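Local coordinates for protein DNA polymerase sliding clamp 2 (Thermococcus kodakarensis, PDB 3LX2) that forms a homotrimeric ring through which DNA passes and probably serves as a moving platform tethering the polymerase and other processing proteins to DNA, at residues F7-A10 with R11-E14; M56-S59 with K60-V63; S211-D214 with A215-V218; Y204-D207 with I208-L212. All blocks are in the same frame, centred on the assembly; numbering follows the deposited sequence.

Interactions 1 and 2 belong to the N-terminal half of the chain, interactions 3 and 4 to the C-terminal half. Interactions 1 and 2 touch: the rings of F7 and F58 meet, with F7 CD1 3.8 Å from F58 CD1, and D8 CB lies 3.5 Å from S59 OG. Interactions 3 and 4 share S211 and L212 and follow one another from helix 202-209 into strand 217-222, with centres about 10 Å apart. Interaction 1 comes within about 5 Å, nearest atoms, of both 3 and 4, whereas interactions 2 and 4 are about 27 Å apart between centres. Separate sulfate ions, probably from the crystallisation liquor, sit at interactions 1 and 3.

Interaction 1 (F7-A10 with R11-E14); sequences FDSA and REFE. With SO4 (sulfate ion), chain E.
S9 OG receives the backbone N-H of E12 at 3.2 Å in a nearly straight bond (167° at the hydrogen). The hydroxyl reaches that position because OG lies anti to the backbone N of S9, chi1 -178°, which turns it toward the N-H of E12. One residue further on, S9 O accepts from F13 N at 3.1 Å, and A10 O takes E14 N at 2.7 Å. On the apolar side the F13 ring turns its edge toward the face of F7 in an offset edge-to-face pair, with planes 61° apart and F13 CD2 3.9 Å from F7 CD2. E12 crosses F7 at about a right angle, its OE1 3.7 Å from F7 CZ; E12 OE1 forms a salt bridge with R235, which also forms one with D8. A sulfate ion lies beyond the cap. R11 NH1 donates weakly to its O4 at 2.8 Å, R86 N adds a backbone bond, and the approach to S9 OG is so short that its details are doubtful. Further out, A10 and F13 rest on L89 of strand 88-93, so the start of the helix packs on the sheet. The whole is a serine N-cap at the passage from strand 3-7 into helix 10-21, a strand-to-helix connection of the PCNA fold, whose helices line the inner surface of the ring.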
loop_
_atom_site.group_PDB
_atom_site.type_symbol
_atom_site.label_atom_id
_atom_site.label_comp_id
_atom_site.label_asym_id
_atom_site.label_seq_id
_atom_site.Cartn_x
_atom_site.Cartn_y
_atom_site.Cartn_z
ATOM N N PHE A 7 -27.993 -0.303 -10.057
ATOM C CA PHE A 7 -27.011 0.630 -10.582
ATOM C C PHE A 7 -25.851 -0.174 -11.170
ATOM O O PHE A 7 -25.405 -1.133 -10.588
ATOM C CB PHE A 7 -26.576 1.617 -9.466
ATOM C CG PHE A 7 -25.714 2.786 -9.944
ATOM C CD1 PHE A 7 -26.228 3.778 -10.783
ATOM C CD2 PHE A 7 -24.381 2.915 -9.520
ATOM C CE1 PHE A 7 -25.406 4.902 -11.214
ATOM C CE2 PHE A 7 -23.557 4.022 -9.918
ATOM C CZ PHE A 7 -24.071 5.019 -10.765
ATOM N N ASP A 8 -25.337 0.196 -12.321
ATOM C CA ASP A 8 -24.351 -0.694 -12.958
ATOM C C ASP A 8 -22.911 -0.546 -12.482
ATOM O O ASP A 8 -21.995 -1.157 -13.054
ATOM C CB ASP A 8 -24.406 -0.597 -14.475
ATOM C CG ASP A 8 -24.051 0.759 -14.950
ATOM O OD1 ASP A 8 -23.515 1.536 -14.133
ATOM O OD2 ASP A 8 -24.279 1.047 -16.138
ATOM N N SER A 9 -22.676 0.247 -11.444
ATOM C CA SER A 9 -21.327 0.289 -10.859
ATOM C C SER A 9 -21.324 0.470 -9.338
ATOM O O SER A 9 -21.392 1.605 -8.816
ATOM C CB SER A 9 -20.474 1.345 -11.564
ATOM O OG SER A 9 -19.165 1.364 -11.037
ATOM N N ALA A 10 -21.247 -0.654 -8.636
ATOM C CA ALA A 10 -21.213 -0.629 -7.202
ATOM C C ALA A 10 -20.039 0.239 -6.673
ATOM O O ALA A 10 -20.160 0.909 -5.660
ATOM C CB ALA A 10 -21.151 -2.028 -6.678
ATOM N N ARG A 11 -18.933 0.217 -7.404
ATOM C CA ARG A 11 -17.712 0.952 -7.072
ATOM C C ARG A 11 -17.886 2.439 -7.190
ATOM O O ARG A 11 -17.493 3.134 -6.293
ATOM C CB ARG A 11 -16.523 0.539 -7.943
ATOM C CG ARG A 11 -15.612 -0.517 -7.350
ATOM C CD ARG A 11 -14.960 -1.065 -8.536
ATOM N NE ARG A 11 -13.518 -1.235 -8.478
ATOM C CZ ARG A 11 -12.700 -1.072 -9.526
ATOM N NH1 ARG A 11 -13.113 -0.631 -10.729
ATOM N NH2 ARG A 11 -11.433 -1.334 -9.356
ATOM N N GLU A 12 -18.440 2.921 -8.299
ATOM C CA GLU A 12 -18.885 4.317 -8.330
ATOM C C GLU A 12 -19.694 4.603 -7.102
ATOM O O GLU A 12 -19.349 5.514 -6.360
ATOM C CB GLU A 12 -19.655 4.666 -9.593
ATOM C CG GLU A 12 -18.830 5.521 -10.524
ATOM C CD GLU A 12 -19.430 5.646 -11.911
ATOM O OE1 GLU A 12 -20.672 5.525 -12.070
ATOM O OE2 GLU A 12 -18.649 5.861 -12.863
ATOM N N PHE A 13 -20.714 3.811 -6.820
ATOM C CA PHE A 13 -21.577 4.116 -5.652
ATOM C C PHE A 13 -20.858 4.064 -4.317
ATOM O O PHE A 13 -21.186 4.814 -3.394
ATOM C CB PHE A 13 -22.723 3.138 -5.595
ATOM C CG PHE A 13 -23.977 3.707 -5.089
ATOM C CD1 PHE A 13 -24.329 3.561 -3.761
ATOM C CD2 PHE A 13 -24.872 4.339 -5.952
ATOM C CE1 PHE A 13 -25.550 4.051 -3.268
ATOM C CE2 PHE A 13 -26.130 4.866 -5.438
ATOM C CZ PHE A 13 -26.439 4.719 -4.077
ATOM N N GLU A 14 -19.893 3.141 -4.195
ATOM C CA GLU A 14 -19.015 3.058 -3.015
ATOM C C GLU A 14 -18.420 4.439 -2.710
ATOM O O GLU A 14 -18.242 4.816 -1.578
ATOM C CB GLU A 14 -17.879 2.088 -3.318
ATOM C CG GLU A 14 -16.874 1.813 -2.184
ATOM C CD GLU A 14 -15.829 2.897 -2.066
ATOM O OE1 GLU A 14 -15.621 3.613 -3.058
ATOM O OE2 GLU A 14 -15.246 3.093 -0.980
HETATM S S SO4 E . -16.242 -0.086 -12.408
HETATM O O1 SO4 E . -17.034 0.967 -11.848
HETATM O O2 SO4 E . -16.161 -1.239 -11.501
HETATM O O3 SO4 E . -16.986 -0.440 -13.627
HETATM O O4 SO4 E . -14.860 0.360 -12.700
#

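Interaction 2 (M56-S59 with K60-V63); sequences MLFS and KYSV
F58 carries its CG anti to its own carbonyl carbon (chi1 -62°) while Y61 carries its CG anti to the backbone N (chi1 -170°), and these opposite choices lean the two rings toward each other across the intervening S59 and K60. The rings meet obliquely, with centroids 5.4 Å apart and planes at 49°. Y61 does the touching with one ring corner: its CD1 is 3.7 Å from F58 CD2 and 3.9 Å from F58 CB. In the two residues linking F58 to Y61 the backbone makes a classic beta bulge, S59 and K60 both facing V6 of strand 3-7. The bulge lies at the start of a weakly bonded strand of about 60-63, an outer strand of the five-stranded antiparallel sheet within this chain, and the pairing with strand 3-7 continues through backbone bonds of K60 with V6 and of S62 with E4. K60 points its first carbon away from 56-59 but bends at chi2 and chi3, so it passes alongside the S59 carbonyl, CG 3.6 Å and CE 4.0 Å from S59 O, before the ammonium end leads off. Beneath the bulge F58 and Y61 both lie on I5. At its far end the tyrosine hydroxyl is hydrogen-bonded to N32 O, which ties the outer strand to the turn between strands 26-31 and 35-41.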
loop_
_atom_site.group_PDB
_atom_site.type_symbol
_atom_site.label_atom_id
_atom_site.label_comp_id
_atom_site.label_asym_id
_atom_site.label_seq_id
_atom_site.Cartn_x
_atom_site.Cartn_y
_atom_site.Cartn_z
ATOM N N MET A 56 -33.184 8.045 -14.048
ATOM C CA MET A 56 -32.453 7.775 -15.319
ATOM C C MET A 56 -30.980 7.269 -15.148
ATOM O O MET A 56 -30.403 6.684 -16.076
ATOM C CB MET A 56 -32.497 8.976 -16.284
ATOM C CG MET A 56 -31.462 10.046 -16.012
ATOM S SD MET A 56 -31.400 11.343 -17.316
ATOM C CE MET A 56 -33.071 11.977 -16.980
ATOM N N LEU A 57 -30.386 7.501 -13.965
ATOM C CA LEU A 57 -28.999 7.080 -13.679
ATOM C C LEU A 57 -28.843 5.577 -13.500
ATOM O O LEU A 57 -27.744 5.026 -13.617
ATOM C CB LEU A 57 -28.506 7.813 -12.409
ATOM C CG LEU A 57 -27.933 9.204 -12.627
ATOM C CD1 LEU A 57 -27.712 9.811 -11.289
ATOM C CD2 LEU A 57 -26.621 9.013 -13.344
ATOM N N PHE A 58 -29.956 4.917 -13.248
ATOM C CA PHE A 58 -29.981 3.518 -12.821
ATOM C C PHE A 58 -30.341 2.551 -13.964
ATOM O O PHE A 58 -31.257 2.864 -14.691
ATOM C CB PHE A 58 -30.978 3.403 -11.639
ATOM C CG PHE A 58 -30.568 4.219 -10.436
ATOM C CD1 PHE A 58 -29.751 3.668 -9.450
ATOM C CD2 PHE A 58 -30.940 5.566 -10.314
ATOM C CE1 PHE A 58 -29.341 4.452 -8.310
ATOM C CE2 PHE A 58 -30.532 6.356 -9.189
ATOM C CZ PHE A 58 -29.720 5.792 -8.195
ATOM N N SER A 59 -29.648 1.405 -14.131
ATOM C CA SER A 59 -30.064 0.423 -15.155
ATOM C C SER A 59 -31.527 -0.019 -15.047
ATOM O O SER A 59 -32.208 -0.117 -16.057
ATOM C CB SER A 59 -29.234 -0.835 -15.141
ATOM O OG SER A 59 -27.915 -0.573 -14.798
ATOM N N LYS A 60 -31.980 -0.350 -13.849
ATOM C CA LYS A 60 -33.399 -0.658 -13.603
ATOM C C LYS A 60 -33.823 0.174 -12.411
ATOM O O LYS A 60 -33.146 0.285 -11.430
ATOM C CB LYS A 60 -33.675 -2.147 -13.311
ATOM C CG LYS A 60 -33.183 -3.156 -14.375
ATOM C CD LYS A 60 -34.284 -3.627 -15.314
ATOM C CE LYS A 60 -33.828 -3.661 -16.812
ATOM N NZ LYS A 60 -34.880 -4.199 -17.847
ATOM N N TYR A 61 -34.950 0.809 -12.504
ATOM C CA TYR A 61 -35.359 1.594 -11.416
ATOM C C TYR A 61 -36.794 1.264 -11.315
ATOM O O TYR A 61 -37.493 1.356 -12.314
ATOM C CB TYR A 61 -35.214 3.058 -11.763
ATOM C CG TYR A 61 -35.410 3.912 -10.546
ATOM C CD1 TYR A 61 -34.324 4.217 -9.731
ATOM C CD2 TYR A 61 -36.678 4.420 -10.198
ATOM C CE1 TYR A 61 -34.474 5.002 -8.607
ATOM C CE2 TYR A 61 -36.837 5.202 -9.078
ATOM C CZ TYR A 61 -35.724 5.490 -8.280
ATOM O OH TYR A 61 -35.813 6.256 -7.141
ATOM N N SER A 62 -37.236 0.882 -10.126
ATOM C CA SER A 62 -38.642 0.633 -9.922
ATOM C C SER A 62 -39.052 0.704 -8.462
ATOM O O SER A 62 -38.590 -0.103 -7.639
ATOM C CB SER A 62 -39.084 -0.693 -10.593
ATOM O OG SER A 62 -40.002 -1.372 -9.767
ATOM N N VAL A 63 -39.912 1.696 -8.173
ATOM C CA VAL A 63 -40.442 1.968 -6.826
ATOM C C VAL A 63 -41.975 1.983 -6.791
ATOM O O VAL A 63 -42.633 2.523 -7.697
ATOM C CB VAL A 63 -39.985 3.360 -6.300
ATOM C CG1 VAL A 63 -40.659 3.669 -4.951
ATOM C CG2 VAL A 63 -38.442 3.464 -6.236
#

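Interaction 3 (S211-D214 with A215-V218); sequences SLAD and ADEV. With SO4 (sulfate ion), chain D.
D216 OD2 takes the backbone N-H of A213 at 2.7 Å, the bond arriving from above the carboxylate plane, 54° out of it. The same two residues are joined a second time, D216 N donating to A213 O at 2.9 Å; this bond is bent, at 131°, and its donor also stands well above the carbonyl plane. The second bond closes a type I beta turn from A213 to D216, with D214 and A215 at its corner; the first is a side-chain bond that braces its entrance. CG of D216 is anti to its carbonyl carbon (chi1 -58°), which aims the carboxylate at A213. There OD2 also lies against L212, 3.4 Å from its CA and 3.6 Å from its CD2. The other branch of the leucine, CD1, reaches forward to V218 CG2 at 3.8 Å, an apolar bridge that spans the turn. On the outer side a sulfate ion lies by the turn, its O2 3.5 Å from A213 CB; its approach to D214 N is too short to be trusted in detail. K142 NZ is hydrogen-bonded to L212 O and makes a long, weak ion pair with D214. The turn thus leads from helix 202-209 into strand 217-222 beside the start of helix 138-151, where L212 and V218 both touch A138 and backbone bonds join D214 to G139, D216 to A138 and V218 to V136.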
loop_
_atom_site.group_PDB
_atom_site.type_symbol
_atom_site.label_atom_id
_atom_site.label_comp_id
_atom_site.label_asym_id
_atom_site.label_seq_id
_atom_site.Cartn_x
_atom_site.Cartn_y
_atom_site.Cartn_z
ATOM N N SER A 211 -13.010 11.120 -2.870
ATOM C CA SER A 211 -13.588 10.136 -3.832
ATOM C C SER A 211 -13.436 10.498 -5.328
ATOM O O SER A 211 -13.165 9.634 -6.137
ATOM C CB SER A 211 -15.071 9.880 -3.558
ATOM O OG SER A 211 -15.241 9.078 -2.412
ATOM N N LEU A 212 -13.580 11.768 -5.668
ATOM C CA LEU A 212 -13.510 12.229 -7.042
ATOM C C LEU A 212 -12.184 11.920 -7.744
ATOM O O LEU A 212 -11.109 11.874 -7.108
ATOM C CB LEU A 212 -13.753 13.745 -7.066
ATOM C CG LEU A 212 -15.095 14.191 -6.494
ATOM C CD1 LEU A 212 -15.133 15.649 -6.672
ATOM C CD2 LEU A 212 -16.262 13.518 -7.245
ATOM N N ALA A 213 -12.261 11.707 -9.048
ATOM C CA ALA A 213 -11.034 11.484 -9.834
ATOM C C ALA A 213 -10.505 12.860 -10.283
ATOM O O ALA A 213 -11.315 13.802 -10.402
ATOM C CB ALA A 213 -11.307 10.577 -11.035
ATOM N N ASP A 214 -9.188 12.983 -10.530
ATOM C CA ASP A 214 -8.597 14.325 -10.737
ATOM C C ASP A 214 -9.314 15.082 -11.821
ATOM O O ASP A 214 -9.391 16.319 -11.798
ATOM C CB ASP A 214 -7.113 14.275 -11.062
ATOM C CG ASP A 214 -6.250 13.921 -9.863
ATOM O OD1 ASP A 214 -6.692 13.995 -8.686
ATOM O OD2 ASP A 214 -5.109 13.528 -10.119
ATOM N N ALA A 215 -9.869 14.320 -12.750
ATOM C CA ALA A 215 -10.406 14.866 -13.970
ATOM C C ALA A 215 -11.890 15.317 -13.820
ATOM O O ALA A 215 -12.340 16.186 -14.557
ATOM C CB ALA A 215 -10.203 13.835 -15.108
ATOM N N ASP A 216 -12.625 14.783 -12.852
ATOM C CA ASP A 216 -13.962 15.334 -12.480
ATOM C C ASP A 216 -14.016 16.865 -12.338
ATOM O O ASP A 216 -13.222 17.508 -11.623
ATOM C CB ASP A 216 -14.524 14.684 -11.202
ATOM C CG ASP A 216 -14.658 13.158 -11.313
ATOM O OD1 ASP A 216 -14.807 12.640 -12.442
ATOM O OD2 ASP A 216 -14.587 12.463 -10.284
ATOM N N GLU A 217 -14.968 17.455 -13.025
ATOM C CA GLU A 217 -15.286 18.845 -12.824
ATOM C C GLU A 217 -16.017 19.044 -11.490
ATOM O O GLU A 217 -16.875 18.226 -11.093
ATOM C CB GLU A 217 -16.121 19.360 -13.976
ATOM C CG GLU A 217 -15.345 19.339 -15.297
ATOM C CD GLU A 217 -16.157 19.770 -16.530
ATOM O OE1 GLU A 217 -17.073 20.636 -16.433
ATOM O OE2 GLU A 217 -15.841 19.222 -17.616
ATOM N N VAL A 218 -15.606 20.110 -10.794
ATOM C CA VAL A 218 -16.191 20.514 -9.557
ATOM C C VAL A 218 -16.570 21.958 -9.711
ATOM O O VAL A 218 -15.762 22.771 -10.109
ATOM C CB VAL A 218 -15.175 20.497 -8.392
ATOM C CG1 VAL A 218 -15.832 21.060 -7.078
ATOM C CG2 VAL A 218 -14.526 19.099 -8.218
HETATM S S SO4 D . -7.557 9.818 -10.806
HETATM O O1 SO4 D . -7.623 11.175 -10.251
HETATM O O2 SO4 D . -8.390 8.894 -10.038
HETATM O O3 SO4 D . -7.979 9.926 -12.220
HETATM O O4 SO4 D . -6.200 9.286 -10.676
#

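Interaction 4 (Y204-D207 with I208-L212); sequences YLED and ILRSL
R210 meets D207 and E206 in a salt-bridge network toward the C-terminal end of helix 202-209. The firm member is R210 NH1 to D207 OD1 at 2.7 Å: the oxygen lies in the guanidinium plane, and the donor comes nearly along the C-O bond of the carboxylate, whose plane stands 61° from the guanidinium. The side chains of D207 and R210 run side by side, the arginine with CG anti to its backbone N (chi1 -172°) and a bend at chi3 that brings the head back over the preceding turn. E206 is held more loosely by this arginine, its OE2 3.6 Å from R210 NH2, while its CG packs at 3.3 Å on the same nitrogen; E206 OE1 has a salt bridge to K149 on helix 138-151. K22 NZ lies near both, in a long, weak ion pair with D207 OD1 and close to the like-charged R210 NH1. Two i to i+4 bonds are made, I208 N to Y204 O at 3.2 Å and L209 N to L205 O at 2.9 Å. I208 and L209 turn inward onto L230 of strand 228-234, and S211 OG is hydrogen-bonded to S15 O and T19 OG1. Beyond L209 a water takes over the bonding: it donates to D207 O at 2.9 Å and accepts from S211 N at 2.7 Å.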
loop_
_atom_site.group_PDB
_atom_site.type_symbol
_atom_site.label_atom_id
_atom_site.label_comp_id
_atom_site.label_asym_id
_atom_site.label_seq_id
_atom_site.Cartn_x
_atom_site.Cartn_y
_atom_site.Cartn_z
ATOM N N TYR A 204 -12.403 19.348 6.443
ATOM C CA TYR A 204 -13.683 19.221 5.754
ATOM C C TYR A 204 -13.591 19.067 4.190
ATOM O O TYR A 204 -14.143 18.113 3.627
ATOM C CB TYR A 204 -14.643 20.329 6.240
ATOM C CG TYR A 204 -14.993 20.225 7.749
ATOM C CD1 TYR A 204 -16.032 19.398 8.189
ATOM C CD2 TYR A 204 -14.281 20.941 8.725
ATOM C CE1 TYR A 204 -16.358 19.282 9.562
ATOM C CE2 TYR A 204 -14.591 20.824 10.119
ATOM C CZ TYR A 204 -15.633 19.999 10.520
ATOM O OH TYR A 204 -15.984 19.864 11.865
ATOM N N LEU A 205 -12.832 19.934 3.514
ATOM C CA LEU A 205 -12.755 19.940 2.048
ATOM C C LEU A 205 -12.067 18.703 1.467
ATOM O O LEU A 205 -12.460 18.148 0.403
ATOM C CB LEU A 205 -12.064 21.216 1.547
ATOM C CG LEU A 205 -12.548 22.611 2.035
ATOM C CD1 LEU A 205 -12.079 23.667 1.123
ATOM C CD2 LEU A 205 -14.050 22.753 2.169
ATOM N N GLU A 206 -11.028 18.274 2.168
ATOM C CA GLU A 206 -10.208 17.164 1.778
ATOM C C GLU A 206 -11.037 15.876 1.828
ATOM O O GLU A 206 -10.835 14.973 1.024
ATOM C CB GLU A 206 -9.000 17.094 2.720
ATOM C CG GLU A 206 -8.373 15.694 2.877
ATOM C CD GLU A 206 -7.027 15.718 3.625
ATOM O OE1 GLU A 206 -7.031 15.999 4.872
ATOM O OE2 GLU A 206 -5.990 15.456 2.930
ATOM N N ASP A 207 -11.922 15.780 2.802
ATOM C CA ASP A 207 -12.825 14.634 2.898
ATOM C C ASP A 207 -13.925 14.654 1.826
ATOM O O ASP A 207 -14.359 13.599 1.353
ATOM C CB ASP A 207 -13.454 14.532 4.294
ATOM C CG ASP A 207 -12.539 13.858 5.321
ATOM O OD1 ASP A 207 -11.561 13.171 4.946
ATOM O OD2 ASP A 207 -12.826 13.987 6.530
ATOM N N ILE A 208 -14.339 15.843 1.415
ATOM C CA ILE A 208 -15.317 15.996 0.350
ATOM C C ILE A 208 -14.716 15.537 -0.991
ATOM O O ILE A 208 -15.362 14.801 -1.700
ATOM C CB ILE A 208 -15.831 17.469 0.257
ATOM C CG1 ILE A 208 -16.592 17.865 1.528
ATOM C CG2 ILE A 208 -16.641 17.723 -1.052
ATOM C CD1 ILE A 208 -17.103 19.337 1.584
ATOM N N LEU A 209 -13.494 15.981 -1.306
ATOM C CA LEU A 209 -12.805 15.805 -2.609
ATOM C C LEU A 209 -12.088 14.470 -2.799
ATOM O O LEU A 209 -11.619 14.172 -3.882
ATOM C CB LEU A 209 -11.765 16.934 -2.821
ATOM C CG LEU A 209 -12.243 18.417 -2.777
ATOM C CD1 LEU A 209 -11.087 19.456 -2.583
ATOM C CD2 LEU A 209 -13.181 18.809 -3.977
ATOM N N ARG A 210 -11.984 13.655 -1.762
ATOM C CA ARG A 210 -11.174 12.426 -1.892
ATOM C C ARG A 210 -11.706 11.357 -2.836
ATOM O O ARG A 210 -10.924 10.741 -3.524
ATOM C CB ARG A 210 -10.856 11.823 -0.543
ATOM C CG ARG A 210 -9.872 10.657 -0.587
ATOM C CD ARG A 210 -9.595 10.121 0.858
ATOM N NE ARG A 210 -8.650 10.980 1.573
ATOM C CZ ARG A 210 -8.942 11.750 2.622
ATOM N NH1 ARG A 210 -10.179 11.801 3.124
ATOM N NH2 ARG A 210 -7.970 12.465 3.186
ATOM N N SER A 211 -13.010 11.120 -2.870
ATOM C CA SER A 211 -13.588 10.136 -3.832
ATOM C C SER A 211 -13.436 10.498 -5.328
ATOM O O SER A 211 -13.165 9.634 -6.137
ATOM C CB SER A 211 -15.071 9.880 -3.558
ATOM O OG SER A 211 -15.241 9.078 -2.412
ATOM N N LEU A 212 -13.580 11.768 -5.668
ATOM C CA LEU A 212 -13.510 12.229 -7.042
ATOM C C LEU A 212 -12.184 11.920 -7.744
ATOM O O LEU A 212 -11.109 11.874 -7.108
ATOM C CB LEU A 212 -13.753 13.745 -7.066
ATOM C CG LEU A 212 -15.095 14.191 -6.494
ATOM C CD1 LEU A 212 -15.133 15.649 -6.672
ATOM C CD2 LEU A 212 -16.262 13.518 -7.245
HETATM O O HOH W 1 -14.450 11.518 -0.607
#